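Local structure of ESAT-6-like protein SAG1039 (3GWK) at residues A[8-13]-A[83-88]; A[19-24]-A[70-75]; A[15-20]-A[77-82]. The protein is of unknown function but belongs to the WXG100 family, whose ESAT-6-like helical hairpins are typically exported by type VII secretion systems. All coordinates share one frame; numbering follows the deposited sequence. Where two conformers were deposited one is given.

Interaction 1 (A[8-13]-A[83-88]); sequences LTPEEL and DIIEQT
Pro-10 presses the CG corner of its ring against CG2 of Ile-85, 3.7 Å away, and the two side chains cross at about a right angle. The same Pro-10 CG lies 3.8 Å from the backbone N of Glu-86, so the ring rests on the backbone as well. Ile-85 is forked to serve two partners: CG2, anti to its own N, meets the proline, while CG1 beside that N (chi1 -64°) carries CD1 to within 3.9 Å of Leu-13 CD1, again nearly at a right angle. Here helix 10-44 starts against helix 51-95, the two long arms of the WXG100 helical hairpin. Proline suits a first turn, where its missing N-H costs no helical bond, and Thr-9 just before it is the N-cap of a capping box. Glu-12 N donates to Thr-9 OG1 (3.0 Å); in return Thr-9 N reaches the anti lone pair of Glu-12 OE1 (3.0 Å). At the solvent side, in one of two conformers of Glu-11, a water donates to both Glu-11 OE1 and Glu-86 OE2, though the detail is doubtful. Arg-14 forms salt bridges to Glu-86 and Asp-83; both it and the water should ease the like-charge repulsion.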
loop_
_atom_site.group_PDB
_atom_site.type_symbol
_atom_site.label_atom_id
_atom_site.label_comp_id
_atom_site.label_asym_id
_atom_site.label_seq_id
_atom_site.Cartn_x
_atom_site.Cartn_y
_atom_site.Cartn_z
ATOM N N LEU A 8 -8.716 19.165 16.675
ATOM C CA LEU A 8 -9.287 19.091 15.330
ATOM C C LEU A 8 -10.805 19.251 15.417
ATOM O O LEU A 8 -11.453 18.623 16.243
ATOM C CB LEU A 8 -8.989 17.805 14.606
ATOM C CG LEU A 8 -7.478 17.570 14.390
ATOM C CD1 LEU A 8 -7.283 16.193 13.679
ATOM C CD2 LEU A 8 -6.835 18.701 13.636
ATOM N N THR A 9 -11.376 20.097 14.577
ATOM C CA THR A 9 -12.799 20.229 14.450
ATOM C C THR A 9 -13.450 18.995 13.799
ATOM O O THR A 9 -12.754 18.230 13.154
ATOM C CB THR A 9 -13.176 21.405 13.566
ATOM O OG1 THR A 9 -12.777 21.123 12.248
ATOM C CG2 THR A 9 -12.554 22.723 14.065
ATOM N N PRO A 10 -14.786 18.826 13.916
ATOM C CA PRO A 10 -15.407 17.729 13.154
ATOM C C PRO A 10 -15.078 17.709 11.684
ATOM O O PRO A 10 -14.820 16.681 11.061
ATOM C CB PRO A 10 -16.921 17.915 13.429
ATOM C CG PRO A 10 -16.908 18.526 14.868
ATOM C CD PRO A 10 -15.723 19.478 14.877
ATOM N N GLU A 11 -15.063 18.892 11.093
ATOM C CA GLU A 11 -14.766 19.009 9.667
ATOM C C GLU A 11 -13.314 18.576 9.340
ATOM O O GLU A 11 -13.053 17.906 8.339
ATOM C CB GLU A 11 -14.948 20.488 9.267
ATOM C CG GLU A 11 -16.375 20.956 9.337
ATOM C CD GLU A 11 -17.027 21.131 10.723
ATOM O OE1 GLU A 11 -18.276 20.995 10.605
ATOM O OE2 GLU A 11 -16.416 21.399 11.855
ATOM N N GLU A 12 -12.404 18.976 10.213
ATOM C CA GLU A 12 -11.036 18.562 10.034
ATOM C C GLU A 12 -10.873 17.065 10.213
ATOM O O GLU A 12 -10.144 16.416 9.474
ATOM C CB GLU A 12 -10.100 19.280 10.972
ATOM C CG GLU A 12 -9.918 20.762 10.586
ATOM C CD GLU A 12 -9.089 21.548 11.590
ATOM O OE1 GLU A 12 -9.315 21.361 12.800
ATOM O OE2 GLU A 12 -8.281 22.376 11.149
ATOM N N LEU A 13 -11.556 16.490 11.219
ATOM C CA LEU A 13 -11.516 15.069 11.444
ATOM C C LEU A 13 -12.035 14.321 10.183
ATOM O O LEU A 13 -11.459 13.344 9.758
ATOM C CB LEU A 13 -12.343 14.701 12.661
ATOM C CG LEU A 13 -11.740 15.099 13.989
ATOM C CD1 LEU A 13 -12.762 15.106 15.108
ATOM C CD2 LEU A 13 -10.622 14.217 14.341
ATOM N N ASP A 83 -18.674 12.816 14.526
ATOM C CA ASP A 83 -20.116 12.887 14.763
ATOM C C ASP A 83 -20.430 13.150 16.216
ATOM O O ASP A 83 -21.329 13.920 16.580
ATOM C CB ASP A 83 -20.785 11.566 14.380
ATOM C CG ASP A 83 -21.003 11.407 12.878
ATOM O OD1 ASP A 83 -20.860 12.385 12.172
ATOM O OD2 ASP A 83 -21.315 10.297 12.461
ATOM N N ILE A 84 -19.682 12.504 17.118
ATOM C CA ILE A 84 -19.929 12.721 18.573
ATOM C C ILE A 84 -19.622 14.159 18.960
ATOM O O ILE A 84 -20.386 14.785 19.737
ATOM C CB ILE A 84 -19.107 11.731 19.412
ATOM C CG1 ILE A 84 -19.624 10.293 19.201
ATOM C CG2 ILE A 84 -19.136 12.094 20.863
ATOM C CD1 ILE A 84 -18.645 9.218 19.603
ATOM N N ILE A 85 -18.537 14.699 18.450
ATOM C CA ILE A 85 -18.204 16.079 18.776
ATOM C C ILE A 85 -19.263 17.033 18.188
ATOM O O ILE A 85 -19.713 17.970 18.885
ATOM C CB ILE A 85 -16.799 16.467 18.312
ATOM C CG1 ILE A 85 -15.791 15.625 19.075
ATOM C CG2 ILE A 85 -16.537 17.938 18.472
ATOM C CD1 ILE A 85 -14.335 15.800 18.613
ATOM N N GLU A 86 -19.647 16.852 16.938
ATOM C CA GLU A 86 -20.642 17.736 16.335
ATOM C C GLU A 86 -21.958 17.704 17.128
ATOM O O GLU A 86 -22.561 18.772 17.380
ATOM C CB GLU A 86 -20.881 17.282 14.928
ATOM C CG GLU A 86 -21.857 18.123 14.173
ATOM C CD GLU A 86 -21.736 17.739 12.693
ATOM O OE1 GLU A 86 -22.118 16.623 12.433
ATOM O OE2 GLU A 86 -21.016 18.448 11.920
ATOM N N GLN A 87 -22.369 16.553 17.617
ATOM C CA GLN A 87 -23.594 16.459 18.416
ATOM C C GLN A 87 -23.454 17.145 19.768
ATOM O O GLN A 87 -24.406 17.679 20.305
ATOM C CB GLN A 87 -23.980 15.006 18.614
ATOM C CG GLN A 87 -25.305 14.817 19.247
ATOM C CD GLN A 87 -26.444 15.394 18.404
ATOM O OE1 GLN A 87 -26.611 15.035 17.237
ATOM N NE2 GLN A 87 -27.211 16.337 18.986
ATOM N N THR A 88 -22.232 17.130 20.293
ATOM C CA THR A 88 -21.925 17.823 21.542
ATOM C C THR A 88 -22.145 19.327 21.365
ATOM O O THR A 88 -22.743 19.994 22.205
ATOM C CB THR A 88 -20.502 17.555 22.001
ATOM O OG1 THR A 88 -20.306 16.141 22.126
ATOM C CG2 THR A 88 -20.252 18.198 23.362
HETATM O O HOH W 1 -19.485 20.600 12.734
#

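Interaction 2 (A[19-24]-A[70-75]); sequences KYTAGS and LLEDIN
Tyr-20 lays one face of its ring on the methyl CG2 of Ile-74, which stands over the ring centre at 3.6 Å and only 10° off the normal, a clean CH-pi contact. Leu-71 meets the same ring at its edge, CD2 to Tyr-20 CD2 at 4.0 Å, so two apolar branches of helix 51-95 bear on the ring, one on a face and one at the edge. Leu-71 reaches further along helix 10-44 with its other methyl, CD1, which packs beside Gly-23 and 3.8 Å from the backbone N of Ser-24. Small residues suit this place: Gly-23 brings no side chain, and Ser-24 offers a short one, its CB against Leu-71 CB. Consistent with these small residues, the axes of the two short segments approach to 7.6 Å as the antiparallel arms of the WXG100 hairpin pack together. The phenolic OH of Tyr-20 bonds to Gln-38 of the second subunit, where Ile-41 also packs on this tyrosine.

Along another side of the contact runs a polar seam. Thr-21 and Glu-72 lie side by side, and Thr-21 OG1, anti to its own N (chi1 -168°), donates to the syn lone pair of Glu-72 OE1 at 2.7 Å; the same OG1 also accepts from Gln-25 NE2. Asn-75 ND2 gives Glu-72 OE2 a bond of 3.0 Å from above the carboxylate plane, with the acceptor close to the plane of the amide. A water donates to Glu-72 OE1 at 2.8 Å and more distantly to Ser-24 OG, whose main partner is the carbonyl of Ala-68. Gln-76 also bonds Glu-72 OE2. Both oxygens receive neutral donors, which should hold the carboxylate's rotation and probably favours its charged form.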
loop_
_atom_site.group_PDB
_atom_site.type_symbol
_atom_site.label_atom_id
_atom_site.label_comp_id
_atom_site.label_asym_id
_atom_site.label_seq_id
_atom_site.Cartn_x
_atom_site.Cartn_y
_atom_site.Cartn_z
ATOM N N LYS A 19 -8.643 10.820 3.776
ATOM C CA LYS A 19 -7.284 10.450 3.305
ATOM C C LYS A 19 -7.018 8.975 3.667
ATOM O O LYS A 19 -6.349 8.245 2.934
ATOM C CB LYS A 19 -6.248 11.387 3.920
ATOM C CG LYS A 19 -6.465 12.870 3.572
ATOM C CD LYS A 19 -5.582 13.821 4.377
ATOM C CE LYS A 19 -6.229 15.213 4.384
ATOM N NZ LYS A 19 -5.411 16.186 5.192
ATOM N N TYR A 20 -7.444 8.566 4.887
ATOM C CA TYR A 20 -7.183 7.215 5.323
ATOM C C TYR A 20 -7.998 6.203 4.532
ATOM O O TYR A 20 -7.463 5.157 4.124
ATOM C CB TYR A 20 -7.454 7.051 6.829
ATOM C CG TYR A 20 -6.402 7.694 7.702
ATOM C CD1 TYR A 20 -6.493 9.012 8.054
ATOM C CD2 TYR A 20 -5.336 6.962 8.176
ATOM C CE1 TYR A 20 -5.490 9.631 8.855
ATOM C CE2 TYR A 20 -4.322 7.574 8.974
ATOM C CZ TYR A 20 -4.434 8.874 9.278
ATOM O OH TYR A 20 -3.487 9.467 10.042
ATOM N N THR A 21 -9.264 6.504 4.279
ATOM C CA THR A 21 -10.025 5.516 3.546
ATOM C C THR A 21 -9.525 5.430 2.065
ATOM O O THR A 21 -9.470 4.346 1.486
ATOM C CB THR A 21 -11.535 5.768 3.594
ATOM O OG1 THR A 21 -12.222 4.639 3.097
ATOM C CG2 THR A 21 -12.004 6.993 2.926
ATOM N N ALA A 22 -9.222 6.590 1.462
ATOM C CA ALA A 22 -8.718 6.544 0.117
ATOM C C ALA A 22 -7.400 5.757 0.074
ATOM O O ALA A 22 -7.169 4.955 -0.843
ATOM C CB ALA A 22 -8.477 7.953 -0.398
ATOM N N GLY A 23 -6.513 5.963 1.049
ATOM C CA GLY A 23 -5.244 5.210 1.048
ATOM C C GLY A 23 -5.470 3.747 1.275
ATOM O O GLY A 23 -4.800 2.912 0.673
ATOM N N SER A 24 -6.412 3.369 2.149
ATOM C CA SER A 24 -6.746 1.972 2.366
ATOM C C SER A 24 -7.134 1.321 1.043
ATOM O O SER A 24 -6.657 0.228 0.675
ATOM C CB SER A 24 -7.882 1.869 3.367
ATOM O OG SER A 24 -8.270 0.515 3.544
ATOM N N LEU A 70 -5.985 -1.267 8.935
ATOM C CA LEU A 70 -5.709 -0.222 9.901
ATOM C C LEU A 70 -6.168 1.151 9.412
ATOM O O LEU A 70 -6.789 1.935 10.149
ATOM C CB LEU A 70 -4.217 -0.204 10.221
ATOM C CG LEU A 70 -3.750 0.999 11.055
ATOM C CD1 LEU A 70 -4.347 0.997 12.487
ATOM C CD2 LEU A 70 -2.242 1.012 11.108
ATOM N N LEU A 71 -5.848 1.478 8.138
ATOM C CA LEU A 71 -6.198 2.762 7.597
ATOM C C LEU A 71 -7.724 2.904 7.582
ATOM O O LEU A 71 -8.282 3.949 7.900
ATOM C CB LEU A 71 -5.636 2.916 6.219
ATOM C CG LEU A 71 -4.104 2.981 6.131
ATOM C CD1 LEU A 71 -3.663 3.082 4.714
ATOM C CD2 LEU A 71 -3.273 3.707 7.109
ATOM N N GLU A 72 -8.448 1.875 7.190
ATOM C CA GLU A 72 -9.885 1.932 7.211
ATOM C C GLU A 72 -10.447 2.055 8.657
ATOM O O GLU A 72 -11.402 2.792 8.894
ATOM C CB GLU A 72 -10.456 0.749 6.505
ATOM C CG GLU A 72 -11.987 0.801 6.471
ATOM C CD GLU A 72 -12.546 2.102 5.790
ATOM O OE1 GLU A 72 -11.891 2.594 4.840
ATOM O OE2 GLU A 72 -13.696 2.538 6.142
ATOM N N ASP A 73 -9.814 1.356 9.617
ATOM C CA ASP A 73 -10.248 1.471 11.011
ATOM C C ASP A 73 -10.074 2.880 11.472
ATOM O O ASP A 73 -10.954 3.445 12.181
ATOM C CB ASP A 73 -9.388 0.455 11.815
ATOM C CG ASP A 73 -9.867 0.221 13.228
ATOM O OD1 ASP A 73 -11.034 0.517 13.499
ATOM O OD2 ASP A 73 -9.113 -0.309 14.069
ATOM N N ILE A 74 -8.949 3.548 11.116
ATOM C CA ILE A 74 -8.701 4.902 11.498
ATOM C C ILE A 74 -9.758 5.831 10.880
ATOM O O ILE A 74 -10.328 6.686 11.559
ATOM C CB ILE A 74 -7.271 5.369 11.203
ATOM C CG1 ILE A 74 -6.234 4.652 12.099
ATOM C CG2 ILE A 74 -7.152 6.832 11.369
ATOM C CD1 ILE A 74 -4.792 4.883 11.661
ATOM N N ASN A 75 -10.092 5.646 9.592
ATOM C CA ASN A 75 -11.195 6.407 8.962
ATOM C C ASN A 75 -12.456 6.285 9.816
ATOM O O ASN A 75 -13.075 7.287 10.173
ATOM C CB ASN A 75 -11.425 5.824 7.594
ATOM C CG ASN A 75 -12.673 6.359 6.957
ATOM O OD1 ASN A 75 -12.855 7.582 6.855
ATOM N ND2 ASN A 75 -13.556 5.486 6.541
HETATM O O HOH W 2 -11.451 0.648 2.852
#

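Interaction 3 (A[15-20]-A[77-82]); sequences SSAQKY and QLLKVA. With SO4 (sulfate ion), chain C.
Ala-17 is a small bump that enters the groove between two leucines of helix 51-95. Its methyl CB touches Leu-78 CB at 3.9 Å and, beside it, Leu-79 CD2 at 3.7 Å. With only one carbon to place, alanine lets the arms come close, their axes 8.8 Å apart and running at 161° to one another. Leu-78 is the answering, larger bump. Its CG stands beside its own backbone N (chi1 -64°), which brings CD1 over the surface of helix 10-44, 3.9 Å from Ala-17 N and 4.2 Å from Ser-16 CB. Tyr-20 supplies a further wall of this hollow, its CD1 also 4.2 Å from Leu-78 CD1, and Leu-13 completes it one turn earlier. A leucine seated among Leu-13, Ser-16, Ala-17 and Tyr-20 is a knobs-into-holes fit, the packing expected of a helical bundle. Leu-79 covers Ala-17 from the flank, CD2 foremost, and reaches on to Arg-14.

The second subunit carries the packing onward: its Ile-41 touches both Leu-78 and Tyr-20, making the leucine a link between the hairpin and the dimer. Ser-16 fits here because its slim CB lines the hollow while its OG bonds to Glu-37 of the second subunit. Gln-77 makes no contact with 15-20, but on helix 51-95 its NE2 donates to O4 of a sulfate ion at 2.9 Å, almost straight at 166°, and also bonds Asp-73 O of its own helix. Methylenes CD and CE of Lys-80 lie nearest the ion, which is probably a guest from the crystallisation liquor. Between the segments themselves the contact is wholly apolar, without a hydrogen bond, so its fit rests on side-chain shape and on the exclusion of water, with no directional bond to set the alignment.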
loop_
_atom_site.group_PDB
_atom_site.type_symbol
_atom_site.label_atom_id
_atom_site.label_comp_id
_atom_site.label_asym_id
_atom_site.label_seq_id
_atom_site.Cartn_x
_atom_site.Cartn_y
_atom_site.Cartn_z
ATOM N N SER A 15 -12.055 15.451 7.068
ATOM C CA SER A 15 -11.140 15.607 5.935
ATOM C C SER A 15 -9.930 14.650 6.101
ATOM O O SER A 15 -9.481 14.008 5.148
ATOM C CB SER A 15 -10.604 17.010 5.977
ATOM O OG SER A 15 -11.629 17.873 5.587
ATOM N N SER A 16 -9.434 14.484 7.335
ATOM C CA SER A 16 -8.373 13.523 7.591
ATOM C C SER A 16 -8.844 12.140 7.317
ATOM O O SER A 16 -8.148 11.376 6.644
ATOM C CB SER A 16 -7.853 13.700 9.010
ATOM O OG SER A 16 -7.150 14.900 9.202
ATOM N N ALA A 17 -10.056 11.783 7.788
ATOM C CA ALA A 17 -10.587 10.462 7.584
ATOM C C ALA A 17 -10.581 10.049 6.132
ATOM O O ALA A 17 -10.277 8.938 5.782
ATOM C CB ALA A 17 -12.034 10.376 8.162
ATOM N N GLN A 18 -10.990 10.958 5.260
ATOM C CA GLN A 18 -11.082 10.652 3.850
ATOM C C GLN A 18 -9.714 10.194 3.300
ATOM O O GLN A 18 -9.651 9.312 2.437
ATOM C CB GLN A 18 -11.581 11.847 3.030
ATOM C CG GLN A 18 -11.523 11.707 1.560
ATOM C CD GLN A 18 -12.330 10.573 1.032
ATOM O OE1 GLN A 18 -13.356 10.195 1.546
ATOM N NE2 GLN A 18 -11.820 9.985 -0.044
ATOM N N LYS A 19 -8.643 10.820 3.776
ATOM C CA LYS A 19 -7.284 10.450 3.305
ATOM C C LYS A 19 -7.018 8.975 3.667
ATOM O O LYS A 19 -6.349 8.245 2.934
ATOM C CB LYS A 19 -6.248 11.387 3.920
ATOM C CG LYS A 19 -6.465 12.870 3.572
ATOM C CD LYS A 19 -5.582 13.821 4.377
ATOM C CE LYS A 19 -6.229 15.213 4.384
ATOM N NZ LYS A 19 -5.411 16.186 5.192
ATOM N N TYR A 20 -7.444 8.566 4.887
ATOM C CA TYR A 20 -7.183 7.215 5.323
ATOM C C TYR A 20 -7.998 6.203 4.532
ATOM O O TYR A 20 -7.463 5.157 4.124
ATOM C CB TYR A 20 -7.454 7.051 6.829
ATOM C CG TYR A 20 -6.402 7.694 7.702
ATOM C CD1 TYR A 20 -6.493 9.012 8.054
ATOM C CD2 TYR A 20 -5.336 6.962 8.176
ATOM C CE1 TYR A 20 -5.490 9.631 8.855
ATOM C CE2 TYR A 20 -4.322 7.574 8.974
ATOM C CZ TYR A 20 -4.434 8.874 9.278
ATOM O OH TYR A 20 -3.487 9.467 10.042
ATOM N N GLN A 77 -12.881 5.512 12.964
ATOM C CA GLN A 77 -12.777 6.164 14.285
ATOM C C GLN A 77 -12.930 7.645 14.144
ATOM O O GLN A 77 -13.643 8.268 14.936
ATOM C CB GLN A 77 -11.435 5.888 14.970
ATOM C CG GLN A 77 -11.044 4.451 15.213
ATOM C CD GLN A 77 -12.165 3.680 15.684
ATOM O OE1 GLN A 77 -12.796 4.004 16.760
ATOM N NE2 GLN A 77 -12.548 2.675 14.889
ATOM N N LEU A 78 -12.233 8.241 13.166
ATOM C CA LEU A 78 -12.250 9.688 13.020
ATOM C C LEU A 78 -13.653 10.164 12.650
ATOM O O LEU A 78 -14.143 11.169 13.168
ATOM C CB LEU A 78 -11.262 10.169 11.962
ATOM C CG LEU A 78 -9.793 9.879 12.315
ATOM C CD1 LEU A 78 -8.946 10.286 11.179
ATOM C CD2 LEU A 78 -9.403 10.568 13.620
ATOM N N LEU A 79 -14.370 9.435 11.771
ATOM C CA LEU A 79 -15.753 9.786 11.415
ATOM C C LEU A 79 -16.650 9.710 12.634
ATOM O O LEU A 79 -17.509 10.584 12.852
ATOM C CB LEU A 79 -16.301 8.859 10.322
ATOM C CG LEU A 79 -15.638 8.960 8.971
ATOM C CD1 LEU A 79 -16.266 7.964 8.022
ATOM C CD2 LEU A 79 -15.765 10.385 8.383
ATOM N N LYS A 80 -16.509 8.656 13.418
ATOM C CA LYS A 80 -17.378 8.498 14.595
ATOM C C LYS A 80 -17.133 9.567 15.622
ATOM O O LYS A 80 -18.069 10.077 16.235
ATOM C CB LYS A 80 -17.238 7.095 15.120
ATOM C CG LYS A 80 -17.907 6.104 14.149
ATOM C CD LYS A 80 -17.608 4.668 14.448
ATOM C CE LYS A 80 -18.146 3.699 13.362
ATOM N NZ LYS A 80 -19.628 3.697 13.371
ATOM N N VAL A 81 -15.865 9.872 15.869
ATOM C CA VAL A 81 -15.497 10.922 16.814
ATOM C C VAL A 81 -16.046 12.281 16.306
ATOM O O VAL A 81 -16.591 13.017 17.103
ATOM C CB VAL A 81 -14.019 10.912 17.077
ATOM C CG1 VAL A 81 -13.571 12.140 17.835
ATOM C CG2 VAL A 81 -13.619 9.661 17.794
ATOM N N ALA A 82 -15.900 12.557 15.013
ATOM C CA ALA A 82 -16.410 13.788 14.466
ATOM C C ALA A 82 -17.917 13.925 14.744
ATOM O O ALA A 82 -18.403 14.968 15.155
ATOM C CB ALA A 82 -16.167 13.877 12.970
HETATM S S SO4 C . -15.828 0.516 15.042
HETATM O O1 SO4 C . -15.605 0.762 13.584
HETATM O O2 SO4 C . -16.876 1.422 15.515
HETATM O O3 SO4 C . -16.173 -0.898 15.311
HETATM O O4 SO4 C . -14.629 0.798 15.766
#

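Overall arrangement
All three interactions join the same pair, helix 10-44 and helix 51-95, like successive rungs of one antiparallel hairpin. Interaction 2 lies about 2 Å from the centre of the chain and interaction 1 about 19 Å out, measured between centres, with interaction 3 in between. All are buried contacts. Interaction 2 buries the most surface and mixes aromatic packing with a polar seam; interaction 3 is purely apolar; interaction 1 pairs an apolar patch with acidic groups at its solvent side. Tyr-20 is shared by interactions 2 and 3, while Leu-13 and Ala-82 pack where interactions 1 and 3 meet. The second subunit lies along interactions 2 and 3 but barely reaches interaction 1, through Leu-8.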